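Local coordinates for protein exopolyphosphatase (Cytophaga hutchinsonii, PDB 3MDQ) that probably hydrolyses inorganic polyphosphate from the chain end, releasing orthophosphate, at residues Q4-I9 / G302-M307; R113-I118 / E144-N149; R120-A125 / T293-S298; L134-G139 / C278-V283; G140-F145 / S158-G163. All coordinates share one frame; numbering follows the deposited sequence.

Contact 1: residues Q4-I9 / G302-M307; sequences QRIGVI and GVLYTM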
# COMPACT_ATOMS: atom_id res chain seq x y z
N GLN A 4 -10.58 -22.50 10.04
CA GLN A 4 -9.33 -22.57 10.86
C GLN A 4 -8.77 -21.15 10.98
O GLN A 4 -9.50 -20.17 10.78
CB GLN A 4 -8.30 -23.54 10.24
CG GLN A 4 -7.20 -24.05 11.20
CD GLN A 4 -7.72 -24.32 12.61
OE1 GLN A 4 -7.42 -23.59 13.55
NE2 GLN A 4 -8.51 -25.39 12.75
N ARG A 5 -7.52 -21.04 11.42
CA ARG A 5 -6.85 -19.76 11.44
C ARG A 5 -6.00 -19.58 10.20
O ARG A 5 -5.35 -20.52 9.73
CB ARG A 5 -5.98 -19.65 12.68
CG ARG A 5 -6.79 -19.67 13.93
CD ARG A 5 -5.95 -19.46 15.12
NE ARG A 5 -6.78 -19.38 16.31
CZ ARG A 5 -6.33 -19.13 17.52
NH1 ARG A 5 -5.03 -18.94 17.72
NH2 ARG A 5 -7.17 -19.07 18.54
N ILE A 6 -6.02 -18.36 9.69
CA ILE A 6 -5.29 -18.01 8.47
C ILE A 6 -4.30 -16.92 8.82
O ILE A 6 -4.65 -15.97 9.49
CB ILE A 6 -6.24 -17.49 7.36
CG1 ILE A 6 -7.18 -18.62 6.92
CG2 ILE A 6 -5.43 -16.95 6.18
CD1 ILE A 6 -8.28 -18.17 5.98
N GLY A 7 -3.07 -17.07 8.36
CA GLY A 7 -2.06 -16.04 8.50
C GLY A 7 -1.61 -15.54 7.13
O GLY A 7 -1.32 -16.35 6.23
N VAL A 8 -1.56 -14.22 6.95
CA VAL A 8 -1.14 -13.60 5.72
C VAL A 8 -0.00 -12.65 6.03
O VAL A 8 -0.10 -11.84 6.95
CB VAL A 8 -2.30 -12.79 5.05
CG1 VAL A 8 -1.81 -12.13 3.77
CG2 VAL A 8 -3.50 -13.68 4.75
N ILE A 9 1.08 -12.74 5.25
CA ILE A 9 2.22 -11.83 5.32
C ILE A 9 2.29 -11.08 3.97
O ILE A 9 2.30 -11.70 2.91
CB ILE A 9 3.56 -12.54 5.59
CG1 ILE A 9 3.53 -13.23 6.95
CG2 ILE A 9 4.75 -11.54 5.47
CD1 ILE A 9 4.65 -14.26 7.19
N GLY A 302 -7.20 -8.41 1.08
CA GLY A 302 -7.62 -9.00 -0.16
C GLY A 302 -7.21 -10.43 -0.34
O GLY A 302 -7.96 -11.22 -0.90
N VAL A 303 -6.01 -10.76 0.11
CA VAL A 303 -5.54 -12.15 0.12
C VAL A 303 -6.45 -13.02 1.00
O VAL A 303 -6.91 -14.10 0.58
CB VAL A 303 -4.05 -12.22 0.54
CG1 VAL A 303 -3.63 -13.65 0.87
CG2 VAL A 303 -3.15 -11.60 -0.53
N LEU A 304 -6.70 -12.56 2.23
CA LEU A 304 -7.59 -13.27 3.16
C LEU A 304 -8.94 -13.52 2.54
O LEU A 304 -9.42 -14.66 2.55
CB LEU A 304 -7.73 -12.48 4.45
CG LEU A 304 -8.79 -12.96 5.43
CD1 LEU A 304 -8.48 -14.34 6.00
CD2 LEU A 304 -8.99 -11.91 6.54
N TYR A 305 -9.55 -12.48 1.98
CA TYR A 305 -10.93 -12.65 1.51
C TYR A 305 -10.99 -13.47 0.21
O TYR A 305 -11.97 -14.18 -0.02
CB TYR A 305 -11.66 -11.32 1.41
CG TYR A 305 -12.12 -10.85 2.77
CD1 TYR A 305 -13.28 -11.38 3.33
CD2 TYR A 305 -11.39 -9.96 3.53
CE1 TYR A 305 -13.71 -11.00 4.60
CE2 TYR A 305 -11.82 -9.61 4.85
CZ TYR A 305 -12.98 -10.13 5.33
OH TYR A 305 -13.41 -9.76 6.60
N THR A 306 -9.94 -13.42 -0.59
CA THR A 306 -9.82 -14.28 -1.77
C THR A 306 -9.77 -15.73 -1.32
O THR A 306 -10.47 -16.59 -1.86
CB THR A 306 -8.60 -13.87 -2.63
OG1 THR A 306 -8.82 -12.55 -3.11
CG2 THR A 306 -8.40 -14.79 -3.81
N MSE A 307 -9.00 -16.00 -0.26
CA MSE A 307 -8.93 -17.36 0.33
C MSE A 307 -10.30 -17.79 0.86
O MSE A 307 -10.71 -18.92 0.63
CB MSE A 307 -7.88 -17.41 1.44
CG MSE A 307 -6.47 -17.35 0.89
SE MSE A 307 -5.15 -17.04 2.33
CE MSE A 307 -5.26 -18.88 3.07

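Contact 2: residues R113-I118 / E144-N149; sequences REAELI and EFIIGN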
# COMPACT_ATOMS: atom_id res chain seq x y z
N ARG A 113 -1.90 -8.87 -10.61
CA ARG A 113 -2.56 -9.71 -9.62
C ARG A 113 -2.60 -9.02 -8.29
O ARG A 113 -3.60 -9.10 -7.56
CB ARG A 113 -1.81 -11.02 -9.45
CG ARG A 113 -2.47 -12.02 -8.53
CD ARG A 113 -3.81 -12.42 -9.05
NE ARG A 113 -4.51 -13.35 -8.15
CZ ARG A 113 -5.82 -13.35 -7.98
NH1 ARG A 113 -6.58 -12.48 -8.59
NH2 ARG A 113 -6.39 -14.20 -7.14
N GLU A 114 -1.53 -8.29 -7.96
CA GLU A 114 -1.50 -7.46 -6.75
C GLU A 114 -2.68 -6.45 -6.75
O GLU A 114 -3.40 -6.30 -5.75
CB GLU A 114 -0.16 -6.70 -6.65
CG GLU A 114 0.01 -5.88 -5.42
CD GLU A 114 1.36 -5.17 -5.35
OE1 GLU A 114 2.13 -5.24 -6.34
OE2 GLU A 114 1.65 -4.49 -4.31
N ALA A 115 -2.90 -5.81 -7.88
CA ALA A 115 -4.00 -4.88 -8.00
C ALA A 115 -5.36 -5.57 -7.77
O ALA A 115 -6.24 -5.04 -7.06
CB ALA A 115 -3.96 -4.20 -9.37
N GLU A 116 -5.54 -6.72 -8.38
CA GLU A 116 -6.80 -7.48 -8.20
C GLU A 116 -7.04 -7.81 -6.74
O GLU A 116 -8.18 -7.71 -6.22
CB GLU A 116 -6.78 -8.75 -9.05
CG GLU A 116 -6.78 -8.45 -10.52
CD GLU A 116 -6.44 -9.66 -11.36
OE1 GLU A 116 -6.08 -10.73 -10.84
OE2 GLU A 116 -6.48 -9.49 -12.59
N LEU A 117 -6.00 -8.28 -6.06
CA LEU A 117 -6.14 -8.71 -4.68
C LEU A 117 -6.40 -7.51 -3.78
O LEU A 117 -7.26 -7.57 -2.90
CB LEU A 117 -4.90 -9.49 -4.23
CG LEU A 117 -4.67 -10.82 -4.89
CD1 LEU A 117 -3.22 -11.27 -4.62
CD2 LEU A 117 -5.68 -11.88 -4.38
N ILE A 118 -5.69 -6.41 -4.00
CA ILE A 118 -5.96 -5.17 -3.26
C ILE A 118 -7.45 -4.80 -3.40
O ILE A 118 -8.12 -4.48 -2.41
CB ILE A 118 -5.09 -4.02 -3.73
CG1 ILE A 118 -3.64 -4.27 -3.28
CG2 ILE A 118 -5.63 -2.67 -3.21
CD1 ILE A 118 -2.59 -3.46 -4.04
N GLU A 144 -0.72 0.73 -7.48
CA GLU A 144 -1.76 0.01 -8.22
C GLU A 144 -3.01 0.89 -8.32
O GLU A 144 -3.39 1.52 -7.33
CB GLU A 144 -2.14 -1.31 -7.55
CG GLU A 144 -1.13 -2.44 -7.70
CD GLU A 144 0.14 -2.18 -6.95
OE1 GLU A 144 0.09 -2.03 -5.73
OE2 GLU A 144 1.22 -2.15 -7.61
N PHE A 145 -3.60 0.89 -9.50
CA PHE A 145 -4.84 1.57 -9.76
C PHE A 145 -5.85 0.57 -10.26
O PHE A 145 -5.51 -0.28 -11.12
CB PHE A 145 -4.66 2.63 -10.82
CG PHE A 145 -3.78 3.79 -10.41
CD1 PHE A 145 -4.30 4.83 -9.69
CD2 PHE A 145 -2.46 3.82 -10.79
CE1 PHE A 145 -3.49 5.89 -9.32
CE2 PHE A 145 -1.67 4.88 -10.44
CZ PHE A 145 -2.17 5.92 -9.72
N ILE A 146 -7.07 0.62 -9.72
CA ILE A 146 -8.14 -0.27 -10.12
C ILE A 146 -9.44 0.52 -10.31
O ILE A 146 -9.79 1.34 -9.44
CB ILE A 146 -8.42 -1.38 -9.08
CG1 ILE A 146 -7.14 -2.08 -8.61
CG2 ILE A 146 -9.45 -2.39 -9.63
CD1 ILE A 146 -6.58 -1.54 -7.33
N ILE A 147 -10.14 0.31 -11.44
CA ILE A 147 -11.44 0.90 -11.65
C ILE A 147 -12.48 -0.20 -11.55
O ILE A 147 -12.35 -1.19 -12.23
CB ILE A 147 -11.54 1.64 -12.97
CG1 ILE A 147 -10.58 2.82 -13.02
CG2 ILE A 147 -13.00 2.10 -13.25
CD1 ILE A 147 -10.45 3.52 -14.37
N GLY A 148 -13.45 -0.04 -10.66
CA GLY A 148 -14.47 -1.06 -10.48
C GLY A 148 -15.56 -0.64 -9.54
O GLY A 148 -15.73 0.54 -9.22
N ASN A 149 -16.32 -1.64 -9.08
CA ASN A 149 -17.45 -1.41 -8.16
C ASN A 149 -17.59 -2.61 -7.27
O ASN A 149 -16.65 -3.34 -7.12
CB ASN A 149 -18.73 -1.09 -8.95
CG ASN A 149 -19.12 -2.20 -9.91
OD1 ASN A 149 -18.82 -3.37 -9.71
ND2 ASN A 149 -19.83 -1.83 -10.97

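Contact 3: residues R120-A125 / T293-S298; sequences RGVQQA and TVSTYS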
# COMPACT_ATOMS: atom_id res chain seq x y z
N ARG A 120 -10.04 -6.63 -4.02
CA ARG A 120 -10.92 -7.50 -3.23
C ARG A 120 -10.98 -7.03 -1.78
O ARG A 120 -12.04 -7.10 -1.16
CB ARG A 120 -10.45 -8.96 -3.30
CG ARG A 120 -11.24 -9.90 -2.43
CD ARG A 120 -12.66 -10.07 -2.96
NE ARG A 120 -13.52 -10.88 -2.09
CZ ARG A 120 -14.22 -10.43 -1.06
NH1 ARG A 120 -14.17 -9.17 -0.68
NH2 ARG A 120 -14.96 -11.29 -0.37
N GLY A 121 -9.87 -6.57 -1.23
CA GLY A 121 -9.88 -6.00 0.13
C GLY A 121 -10.70 -4.72 0.21
O GLY A 121 -11.52 -4.54 1.13
N VAL A 122 -10.52 -3.85 -0.77
CA VAL A 122 -11.28 -2.59 -0.83
C VAL A 122 -12.78 -2.86 -0.90
O VAL A 122 -13.57 -2.20 -0.19
CB VAL A 122 -10.80 -1.73 -2.02
CG1 VAL A 122 -11.73 -0.50 -2.26
CG2 VAL A 122 -9.36 -1.27 -1.79
N GLN A 123 -13.17 -3.85 -1.71
CA GLN A 123 -14.58 -4.23 -1.85
C GLN A 123 -15.16 -4.64 -0.48
O GLN A 123 -16.34 -4.38 -0.19
CB GLN A 123 -14.77 -5.38 -2.84
CG GLN A 123 -14.63 -4.96 -4.25
CD GLN A 123 -14.62 -6.12 -5.23
OE1 GLN A 123 -14.07 -7.18 -4.93
NE2 GLN A 123 -15.18 -5.90 -6.44
N GLN A 124 -14.37 -5.33 0.34
CA GLN A 124 -14.84 -5.73 1.68
C GLN A 124 -14.91 -4.53 2.65
O GLN A 124 -15.78 -4.51 3.52
CB GLN A 124 -13.92 -6.80 2.28
CG GLN A 124 -14.57 -7.57 3.38
CD GLN A 124 -15.69 -8.49 2.87
OE1 GLN A 124 -15.75 -8.87 1.68
NE2 GLN A 124 -16.59 -8.87 3.79
N ALA A 125 -14.05 -3.54 2.48
CA ALA A 125 -13.97 -2.41 3.38
C ALA A 125 -14.93 -1.28 3.06
O ALA A 125 -15.33 -0.54 3.98
CB ALA A 125 -12.57 -1.86 3.35
N THR A 293 -12.16 8.51 -0.14
CA THR A 293 -12.48 7.51 0.90
C THR A 293 -11.23 6.67 1.15
O THR A 293 -10.70 6.08 0.22
CB THR A 293 -13.67 6.64 0.55
OG1 THR A 293 -14.85 7.48 0.51
CG2 THR A 293 -13.90 5.61 1.62
N VAL A 294 -10.73 6.66 2.39
CA VAL A 294 -9.64 5.79 2.76
C VAL A 294 -10.21 4.40 3.15
O VAL A 294 -11.08 4.30 4.01
CB VAL A 294 -8.83 6.37 3.92
CG1 VAL A 294 -7.77 5.36 4.38
CG2 VAL A 294 -8.25 7.72 3.47
N SER A 295 -9.76 3.36 2.45
CA SER A 295 -10.01 1.98 2.85
C SER A 295 -8.91 1.54 3.82
O SER A 295 -7.75 1.62 3.46
CB SER A 295 -10.03 1.04 1.63
OG SER A 295 -9.92 -0.33 2.02
N THR A 296 -9.29 1.03 4.98
CA THR A 296 -8.27 0.50 5.91
C THR A 296 -7.81 -0.90 5.53
O THR A 296 -6.87 -1.40 6.13
CB THR A 296 -8.72 0.52 7.36
OG1 THR A 296 -9.77 -0.43 7.52
CG2 THR A 296 -9.20 1.94 7.77
N TYR A 297 -8.47 -1.52 4.55
CA TYR A 297 -8.06 -2.83 3.99
C TYR A 297 -7.26 -2.62 2.73
O TYR A 297 -7.55 -1.72 1.92
CB TYR A 297 -9.28 -3.66 3.63
CG TYR A 297 -10.08 -4.22 4.79
CD1 TYR A 297 -9.83 -3.86 6.12
CD2 TYR A 297 -11.10 -5.11 4.54
CE1 TYR A 297 -10.56 -4.40 7.14
CE2 TYR A 297 -11.83 -5.66 5.57
CZ TYR A 297 -11.56 -5.28 6.86
OH TYR A 297 -12.32 -5.84 7.88
N SER A 298 -6.27 -3.47 2.52
CA SER A 298 -5.42 -3.41 1.35
C SER A 298 -5.02 -4.86 0.99
O SER A 298 -5.82 -5.77 1.12
CB SER A 298 -4.24 -2.47 1.57
OG SER A 298 -3.41 -2.88 2.63

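Contact 4: residues L134-G139 / C278-V283; sequences LAMDIG and CLIEHV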
# COMPACT_ATOMS: atom_id res chain seq x y z
N LEU A 134 -12.38 4.61 -8.59
CA LEU A 134 -10.96 4.42 -8.82
C LEU A 134 -10.32 4.21 -7.46
O LEU A 134 -10.39 5.10 -6.58
CB LEU A 134 -10.34 5.62 -9.55
CG LEU A 134 -8.83 5.60 -9.71
CD1 LEU A 134 -8.34 4.42 -10.58
CD2 LEU A 134 -8.31 6.97 -10.26
N ALA A 135 -9.69 3.05 -7.26
CA ALA A 135 -8.91 2.80 -6.07
C ALA A 135 -7.44 2.87 -6.37
O ALA A 135 -7.01 2.42 -7.43
CB ALA A 135 -9.27 1.39 -5.47
N MSE A 136 -6.67 3.43 -5.43
CA MSE A 136 -5.23 3.56 -5.58
C MSE A 136 -4.48 3.14 -4.32
O MSE A 136 -4.84 3.54 -3.20
CB MSE A 136 -4.86 4.98 -6.03
CG MSE A 136 -5.17 6.03 -5.11
SE MSE A 136 -4.55 7.79 -5.88
CE MSE A 136 -2.75 7.68 -5.91
N ASP A 137 -3.47 2.29 -4.49
CA ASP A 137 -2.64 1.79 -3.41
C ASP A 137 -1.23 2.28 -3.64
O ASP A 137 -0.61 1.90 -4.63
CB ASP A 137 -2.68 0.27 -3.33
CG ASP A 137 -1.89 -0.25 -2.14
OD1 ASP A 137 -0.66 -0.00 -2.07
OD2 ASP A 137 -2.51 -0.89 -1.26
N ILE A 138 -0.75 3.19 -2.80
CA ILE A 138 0.61 3.71 -2.89
C ILE A 138 1.53 3.01 -1.92
O ILE A 138 1.27 3.00 -0.69
CB ILE A 138 0.68 5.20 -2.57
CG1 ILE A 138 -0.19 5.99 -3.55
CG2 ILE A 138 2.13 5.67 -2.65
CD1 ILE A 138 -0.29 7.48 -3.17
N GLY A 139 2.54 2.36 -2.45
CA GLY A 139 3.53 1.69 -1.63
C GLY A 139 4.91 2.29 -1.88
O GLY A 139 5.03 3.26 -2.62
N CYS A 278 1.90 14.41 -3.86
CA CYS A 278 1.92 15.00 -5.20
C CYS A 278 1.23 14.06 -6.19
O CYS A 278 0.52 14.51 -7.06
CB CYS A 278 3.35 15.26 -5.67
SG CYS A 278 4.07 16.67 -4.80
N LEU A 279 1.48 12.77 -6.09
CA LEU A 279 0.80 11.78 -6.96
C LEU A 279 -0.70 11.77 -6.73
O LEU A 279 -1.47 11.73 -7.68
CB LEU A 279 1.38 10.37 -6.76
CG LEU A 279 0.77 9.25 -7.59
CD1 LEU A 279 0.87 9.60 -9.08
CD2 LEU A 279 1.45 7.92 -7.27
N ILE A 280 -1.12 11.84 -5.48
CA ILE A 280 -2.55 11.86 -5.17
C ILE A 280 -3.21 13.12 -5.78
O ILE A 280 -4.28 13.02 -6.42
CB ILE A 280 -2.83 11.81 -3.64
CG1 ILE A 280 -2.28 10.53 -3.03
CG2 ILE A 280 -4.36 11.89 -3.38
CD1 ILE A 280 -2.23 10.55 -1.45
N GLU A 281 -2.56 14.27 -5.62
CA GLU A 281 -3.06 15.50 -6.20
C GLU A 281 -3.18 15.32 -7.71
O GLU A 281 -4.23 15.64 -8.29
CB GLU A 281 -2.17 16.69 -5.82
CG GLU A 281 -2.53 18.00 -6.49
CD GLU A 281 -3.73 18.68 -5.94
OE1 GLU A 281 -4.37 18.17 -5.01
OE2 GLU A 281 -4.05 19.78 -6.45
N HIS A 282 -2.14 14.76 -8.34
CA HIS A 282 -2.15 14.56 -9.78
C HIS A 282 -3.36 13.75 -10.20
O HIS A 282 -4.07 14.10 -11.16
CB HIS A 282 -0.87 13.84 -10.19
CG HIS A 282 -0.64 13.82 -11.66
ND1 HIS A 282 0.15 14.75 -12.28
CD2 HIS A 282 -1.08 12.98 -12.62
CE1 HIS A 282 0.16 14.51 -13.58
NE2 HIS A 282 -0.59 13.46 -13.82
N VAL A 283 -3.62 12.66 -9.48
CA VAL A 283 -4.77 11.78 -9.79
C VAL A 283 -6.11 12.47 -9.54
O VAL A 283 -7.04 12.36 -10.34
CB VAL A 283 -4.66 10.44 -9.02
CG1 VAL A 283 -5.93 9.56 -9.26
CG2 VAL A 283 -3.39 9.70 -9.46

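Contact 5: residues G140-F145 / S158-G163; sequences GGSVEF and SFEIGG. With SO4 (sulfate ion), chain D.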
# COMPACT_ATOMS: atom_id res chain seq x y z
N GLY A 140 5.95 1.70 -1.29
CA GLY A 140 7.30 2.14 -1.58
C GLY A 140 7.84 1.77 -2.92
O GLY A 140 8.72 2.44 -3.44
N GLY A 141 7.33 0.69 -3.52
CA GLY A 141 7.84 0.20 -4.78
C GLY A 141 6.93 0.38 -5.95
O GLY A 141 7.37 0.75 -7.03
N SER A 142 5.63 0.13 -5.74
CA SER A 142 4.66 0.31 -6.83
C SER A 142 3.39 1.00 -6.38
O SER A 142 3.16 1.19 -5.20
CB SER A 142 4.33 -1.04 -7.45
OG SER A 142 3.57 -1.83 -6.55
N VAL A 143 2.62 1.46 -7.38
CA VAL A 143 1.31 2.02 -7.16
C VAL A 143 0.33 1.27 -8.08
O VAL A 143 0.55 1.15 -9.30
CB VAL A 143 1.26 3.52 -7.48
CG1 VAL A 143 -0.15 4.10 -7.25
CG2 VAL A 143 2.35 4.31 -6.62
N GLU A 144 -0.72 0.73 -7.48
CA GLU A 144 -1.76 0.01 -8.22
C GLU A 144 -3.01 0.89 -8.32
O GLU A 144 -3.39 1.52 -7.33
CB GLU A 144 -2.14 -1.31 -7.55
CG GLU A 144 -1.13 -2.44 -7.70
CD GLU A 144 0.14 -2.18 -6.95
OE1 GLU A 144 0.09 -2.03 -5.73
OE2 GLU A 144 1.22 -2.15 -7.61
N PHE A 145 -3.60 0.89 -9.50
CA PHE A 145 -4.84 1.57 -9.76
C PHE A 145 -5.85 0.57 -10.26
O PHE A 145 -5.51 -0.28 -11.12
CB PHE A 145 -4.66 2.63 -10.82
CG PHE A 145 -3.78 3.79 -10.41
CD1 PHE A 145 -4.30 4.83 -9.69
CD2 PHE A 145 -2.46 3.82 -10.79
CE1 PHE A 145 -3.49 5.89 -9.32
CE2 PHE A 145 -1.67 4.88 -10.44
CZ PHE A 145 -2.17 5.92 -9.72
N SER A 158 -0.72 -1.79 -12.58
CA SER A 158 0.32 -1.47 -11.61
C SER A 158 1.41 -0.69 -12.33
O SER A 158 1.80 -1.01 -13.45
CB SER A 158 0.89 -2.77 -11.07
OG SER A 158 1.95 -2.55 -10.17
N PHE A 159 1.95 0.30 -11.65
CA PHE A 159 3.04 1.13 -12.15
C PHE A 159 4.19 1.13 -11.12
O PHE A 159 3.98 1.31 -9.93
CB PHE A 159 2.57 2.57 -12.36
CG PHE A 159 1.45 2.71 -13.37
CD1 PHE A 159 0.13 2.54 -12.98
CD2 PHE A 159 1.72 3.01 -14.68
CE1 PHE A 159 -0.89 2.67 -13.90
CE2 PHE A 159 0.71 3.15 -15.60
CZ PHE A 159 -0.60 2.98 -15.20
N GLU A 160 5.42 1.00 -11.60
CA GLU A 160 6.62 0.96 -10.71
C GLU A 160 7.07 2.40 -10.40
O GLU A 160 8.13 2.89 -10.84
CB GLU A 160 7.72 0.06 -11.33
CG GLU A 160 7.30 -1.44 -11.37
CD GLU A 160 7.06 -2.12 -9.96
OE1 GLU A 160 7.67 -1.71 -8.94
OE2 GLU A 160 6.30 -3.12 -9.87
N ILE A 161 6.21 3.07 -9.65
CA ILE A 161 6.38 4.49 -9.26
C ILE A 161 6.14 4.69 -7.77
O ILE A 161 5.75 5.76 -7.29
CB ILE A 161 5.45 5.41 -10.12
CG1 ILE A 161 3.99 5.11 -9.84
CG2 ILE A 161 5.82 5.30 -11.62
CD1 ILE A 161 3.00 6.08 -10.59
N GLY A 162 6.36 3.63 -6.97
CA GLY A 162 6.25 3.74 -5.54
C GLY A 162 7.25 4.76 -4.97
O GLY A 162 8.21 5.14 -5.61
N GLY A 163 6.98 5.22 -3.76
CA GLY A 163 7.69 6.39 -3.24
C GLY A 163 9.17 6.21 -3.06
O GLY A 163 9.89 7.17 -3.23
S SO4 D . 4.76 -1.76 -1.88
O1 SO4 D . 5.01 -0.96 -3.10
O2 SO4 D . 5.30 -1.07 -0.67
O3 SO4 D . 3.30 -1.93 -1.74
O4 SO4 D . 5.36 -3.03 -2.26

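Contact 1: residues Q4-I9 / G302-M307
Ile6 and Val8 of strand 5-9, the middle strand of the five-stranded sheet, meet Val303, Leu304 and Met307 of helix 302-307. Ile6 works with two branches. Its CG2 meets the end of Met307, a selenomethionine, tip to tip, with Ile6 CG2 and Met307 CE 3.7 Å apart. Its other branch crosses Leu304, and Ile6 CD1 lies 3.8 Å from Leu304 CD1. Val8, two residues on, is the next side chain to point at the helix. Its CG1 stands anti to the backbone N (chi1 179°), which sets it against the helix. There Val8 CG1 is 3.7 Å from Val303 CG1, and Val8 CG2 is 3.9 Å from the same Val303 CG1. Val303 thus fits against both methyls of Val8. The strand and helix segments run at 142° to each other, with axes 8.9 Å apart at their closest. Helix 299-309 is thereby laid against the N-terminal sheet.

Strands 15-24 and 76-81 flank the strand and bond to its backbone. Leu304 also touches Leu19 and Thr21, while Val303 and Met307 also touch Ile78. Within the helix, the hydroxyl Thr306 OG1 bonds to Gly302 O at 2.7 Å, so that this polar group is satisfied locally. It shares the carbonyl with Thr306 N, which comes from the opposite face of its plane. No hydrogen bond joins the two segments, so the close fit of largely buried apolar groups holds helix to strand.

Contact 2: residues R113-I118 / E144-N149
This is a buried helix-on-sheet contact, in which helix 113-118 lies against strand 144-148 of the six-stranded sheet. Ala115 makes the close approach. Its CB sits 3.7 Å from Glu144 CG, and its carbonyl Ala115 O lies 3.5 Å from Ile146 CG1. Ile118 adds to both strand residues. Ile118 CD1 reaches to 3.5 Å from Glu144 OE1, and its CG2 faces the end of Ile146 more loosely. The small Ala115 lets the helix axis come within 8.0 Å of the strand axis, at an angle of 57°.

Beside this apolar patch two carboxylates stack, their planes 25° apart. Glu114 is fully extended, with CG anti to the backbone N (chi1 -177°), and crosses the bent Glu144 side chain at about a right angle. Glu114 OE2 and Glu144 OE1 are 3.2 Å apart, two acceptors with no bond between them. Each group has other support. Arg86 makes a salt bridge to Glu114 OE1, and Ser142 bonds to Glu144 OE2. With an alanine at Glu114, Arg86 would probably lose this acidic mate, and the stacked side of the Glu144 carboxylate would be left without its cover.

The side chain of Glu114 is about 4 Å from a bound sulfate at the nearest atoms. A helix over a mixed sheet, with acidic groups near a bound anion, is consistent with the phosphate-binding cleft of the actin-like ATPase fold.

Contact 3: residues R120-A125 / T293-S298
Tyr297, Ala125 and Ser295 carry most of this buried contact between the end of helix 120-125 and the segment 293-298. Tyr297 is the largest partner. With CG anti to its own carbonyl carbon (chi1 -72°), its ring swings over to the helix. Two groups meet the ring near its plane, at the edge. Gly121 O lies 3.5 Å from Tyr297 CD2, and Gln124 CG lies 4.0 Å from Tyr297 CE2. The Gln124 amide is turned only 10° from the ring plane.

Ala125 sits between the ring and the serine. Its CB is 3.7 Å from Tyr297 CG and 3.3 Å from Ser295 OG. The hydroxyl Ser295 OG also donates to Tyr297 O at 2.7 Å, in the carbonyl plane and on a lone pair. That bond ties the strand end to the turn that follows it. Val122 CG2 lies alongside, 4.0 Å from Ser295 OG. Gly121 has no side chain, and its CA comes 4.2 Å from Ser298 O. Gln124 is itself held by Arg120, which grips OE1 end-on with NH1 and NH2.

Neighbouring helices and strands converge on the contact. Arg120 also pairs with Asp309 of helix 299-309, and Tyr297 and Gln124 both touch Tyr305 there. Val122 and Ser295 pack on Ile208 of strand 206-210, so helix 111-125 is wedged between helix 299-309 and the sheet.

Contact 4: residues L134-G139 / C278-V283
Met136 takes a crowded first torsion, its CG held between the backbone N and the carbonyl carbon (chi1 63°), and then bends at chi3. These turns carry its selenium and methyl to helix 278-283. Leu134 keeps CG anti to the backbone N (chi1 173°), which extends its CD2 to Val283. The contact is a helix packed on a strand of the six-stranded mixed sheet, as in the actin-like ATPase fold of this family. Strand 134-138 and the helix run nearly antiparallel, at 165°. Their axes come no closer than 10.9 Å, and the long side chains fill the span.

Every other residue of the strand points to the helix: Leu134, Met136 and Ile138. Leu134 CD2 meets Val283 CG1 at 3.7 Å. Met136 and Val283 lie alongside one another, pointing opposite ways, with Met136 SE 4.1 Å from Val283 CG1. The methyl of Met136, a selenomethionine here, also spreads over the neighbouring turn. Its CE lies 4.2 Å from Leu279 CG and 4.1 Å from Ile280 CG1.

The touching groups are wholly apolar and buried, and no hydrogen bond crosses. Around them Phe214 of helix 212-225 touches Met136, Ile138 and Ile280. Phe145 of the next strand touches Met136 and Val283. The sheet is thus roofed by two helices at this point. Ile280 is crossed by Ile138, whose CD1 comes 3.6 Å from Ile280 CG1.

Contact 5: residues G140-F145 / S158-G163
Ser158 and Glu144 make the strongest polar link across the two segments. Ser158 OG donates to Glu144 OE2 at 2.7 Å, on the anti lone pair. Ser142 OG gives a second bond to the same Glu144 OE2, at 2.6 Å, on the syn lone pair. The bend of Glu144 at chi2 (68°) folds its carboxylate back to these two hydroxyls. If a leucine stood in place of Glu144, the hydroxyls of Ser142 and Ser158 would probably lose their shared acceptor and be set free to turn.

The backbones pair as antiparallel strands. Val143 N reaches Phe159 O at 2.9 Å, and Phe159 N reaches Val143 O at 2.9 Å. Beyond the paired strands, at the open end of the hairpin, a weak bond runs from Gly162 N to Gly141 O. There the CA atoms of Gly141 and Gly162 are only 4.0 Å apart. The two backbones pass so close that a CB on Gly162 would run into Gly140, Gly141 and Ser142. Glu160 is turned to outside partners, with Arg165 and Arg86 in salt bridges to its carboxylate.

The packing lies on the other face of the hairpin. Val143 CG2 touches Ile161 CG1 at 3.7 Å. Phe145 CD2 and Phe159 CD1 are 3.6 Å apart, the ring planes at 73°.

The N-H groups of Gly140, Gly141 and Ser142 hold a sulfate. Ser142 N and Gly141 N both bond to its O1, while Gly140 N takes O2. Thr13 OG1 adds a further bond. This glycine-rich loop between strands 133-138 and 143-148 is typical of a phosphate-binding loop of the actin-like ATPase superfamily, and the sulfate probably marks a phosphate site.

Overall arrangement
From the N terminus, contact 1 opens first and closes last. Segment 4-9 is joined to 302-307, and the other four contacts nest inside that loop. Helix 111-125 then starts two more. Its first part makes contact 2 with 144-149, and its end makes contact 3 with 293-298. These two cross along the chain. Contact 4, from 134-139 to 278-283, crosses contact 2 and nests within contact 3. Contact 5 is a local hairpin inside contact 4, and it shares Glu144 and Phe145 with contact 2. Helices 111-125 and 267-286 sit on opposite faces of strand 143-148, while contact 1 ties the C-terminal helix to the N-terminal sheet.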